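Local coordinates for protein putative peptidyl-arginine deiminase (Chlorobium tepidum, PDB 1XKN) that probably hydrolyses guanidinium groups as an agmatine or peptidyl-arginine deiminase, at residues V154-A159 against T172-N177. Numbering follows the deposited sequence.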
loop_
_atom_site.group_PDB
_atom_site.type_symbol
_atom_site.label_atom_id
_atom_site.label_comp_id
_atom_site.label_asym_id
_atom_site.label_seq_id
_atom_site.Cartn_x
_atom_site.Cartn_y
_atom_site.Cartn_z
ATOM N N VAL A 154 9.796 10.548 -8.595
ATOM C CA VAL A 154 9.124 9.259 -8.689
ATOM C C VAL A 154 9.111 8.591 -7.319
ATOM O O VAL A 154 10.147 8.478 -6.662
ATOM C CB VAL A 154 9.841 8.321 -9.692
ATOM C CG1 VAL A 154 9.218 6.923 -9.654
ATOM C CG2 VAL A 154 9.748 8.899 -11.098
ATOM N N LEU A 155 7.928 8.165 -6.889
ATOM C CA LEU A 155 7.775 7.493 -5.605
ATOM C C LEU A 155 6.475 6.706 -5.592
ATOM O O LEU A 155 5.421 7.230 -5.956
ATOM C CB LEU A 155 7.756 8.505 -4.452
ATOM C CG LEU A 155 7.704 7.876 -3.056
ATOM C CD1 LEU A 155 9.035 7.189 -2.770
ATOM C CD2 LEU A 155 7.420 8.940 -2.000
ATOM N N GLU A 156 6.562 5.445 -5.186
ATOM C CA GLU A 156 5.384 4.593 -5.091
ATOM C C GLU A 156 5.026 4.475 -3.617
ATOM O O GLU A 156 5.907 4.363 -2.765
ATOM C CB GLU A 156 5.664 3.193 -5.643
ATOM C CG GLU A 156 6.003 3.150 -7.120
ATOM C CD GLU A 156 7.474 2.903 -7.371
ATOM O OE1 GLU A 156 8.025 3.514 -8.310
ATOM O OE2 GLU A 156 8.074 2.082 -6.642
ATOM N N GLY A 157 3.734 4.490 -3.316
ATOM C CA GLY A 157 3.307 4.374 -1.935
ATOM C C GLY A 157 3.743 3.067 -1.300
ATOM O O GLY A 157 3.962 3.000 -0.089
ATOM N N GLY A 158 3.874 2.023 -2.112
ATOM C CA GLY A 158 4.272 0.729 -1.591
ATOM C C GLY A 158 5.748 0.644 -1.242
ATOM O O GLY A 158 6.191 -0.334 -0.632
ATOM N N ALA A 159 6.507 1.668 -1.619
ATOM C CA ALA A 159 7.939 1.700 -1.349
ATOM C C ALA A 159 8.281 2.378 -0.027
ATOM O O ALA A 159 9.441 2.387 0.395
ATOM C CB ALA A 159 8.666 2.400 -2.494
ATOM N N THR A 172 16.700 0.324 0.265
ATOM C CA THR A 172 17.733 0.856 -0.606
ATOM C C THR A 172 17.514 0.270 -1.997
ATOM O O THR A 172 17.682 0.951 -3.006
ATOM C CB THR A 172 19.128 0.468 -0.085
ATOM O OG1 THR A 172 19.364 1.132 1.162
ATOM C CG2 THR A 172 20.207 0.865 -1.080
ATOM N N ALA A 173 17.114 -0.997 -2.038
ATOM C CA ALA A 173 16.876 -1.679 -3.301
ATOM C C ALA A 173 15.925 -0.915 -4.213
ATOM O O ALA A 173 16.123 -0.871 -5.427
ATOM C CB ALA A 173 16.334 -3.082 -3.044
ATOM N N CYS A 174 14.892 -0.306 -3.641
ATOM C CA CYS A 174 13.934 0.423 -4.458
ATOM C C CYS A 174 14.233 1.911 -4.608
ATOM O O CYS A 174 14.470 2.387 -5.717
ATOM C CB CYS A 174 12.520 0.235 -3.898
ATOM S SG CYS A 174 11.222 1.041 -4.865
ATOM N N LEU A 175 14.232 2.642 -3.496
ATOM C CA LEU A 175 14.468 4.079 -3.552
ATOM C C LEU A 175 15.838 4.521 -4.049
ATOM O O LEU A 175 16.023 5.692 -4.374
ATOM C CB LEU A 175 14.161 4.731 -2.198
ATOM C CG LEU A 175 12.783 5.404 -2.139
ATOM C CD1 LEU A 175 11.692 4.368 -2.376
ATOM C CD2 LEU A 175 12.583 6.089 -0.796
ATOM N N LEU A 176 16.803 3.612 -4.111
ATOM C CA LEU A 176 18.107 3.999 -4.626
ATOM C C LEU A 176 18.375 3.347 -5.980
ATOM O O LEU A 176 19.474 3.455 -6.519
ATOM C CB LEU A 176 19.230 3.666 -3.631
ATOM C CG LEU A 176 19.255 4.540 -2.365
ATOM C CD1 LEU A 176 20.537 4.279 -1.586
ATOM C CD2 LEU A 176 19.180 6.016 -2.755
ATOM N N ASN A 177 17.368 2.680 -6.542
ATOM C CA ASN A 177 17.547 2.061 -7.850
ATOM C C ASN A 177 17.573 3.180 -8.889
ATOM O O ASN A 177 16.686 4.034 -8.919
ATOM C CB ASN A 177 16.403 1.089 -8.173
ATOM C CG ASN A 177 16.676 0.270 -9.427
ATOM O OD1 ASN A 177 17.039 0.812 -10.468
ATOM N ND2 ASN A 177 16.495 -1.041 -9.331
#
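Ala159 meets two side chains of 172-177 with its single methyl: CB lies 3.6 Å from Leu175 CD1 and 3.7 Å from Cys174 SG, so one methyl bridges two consecutive residues at the end of helix 172-175. It projects toward them from the short 3-10 turn, which is closed by Ala159 N bonding to Glu156 O at 3.0 Å. The second apolar pair joins branch to branch, Leu155 CD1 to Leu175 CD1 at 3.9 Å, with the two side chains crossing at a slant. Leu175 CD1 therefore touches both Leu155 and Ala159, while Leu193 packs on Leu155 and Ile189 on Leu175, both from helix 186-197.

The polar side of the interface is a close approach of Glu156 OE2 to Cys174 SG, 3.8 Å, a contact distance without a bond. Cys174 projects its CB at 154-159, and SG, anti to the backbone N (chi1 -178°), continues from there to Ala159 and the carboxylate. The carboxylate is secured elsewhere: OE2 hydrogen-bonds His217 NE2 and OE1 forms a salt bridge with Arg180, so both buried oxygens have partners. His217 also touches Ala159 and Cys174, lying against both segments.

All five touching residues are buried, and 166 Å² is covered in total. The contact packs the loop after strand 148-152 against the short helix 172-175 that directly follows strand 167-171, in the interior of what is probably, as in other members of the guanidino-group modifying superfamily, an alpha/beta propeller.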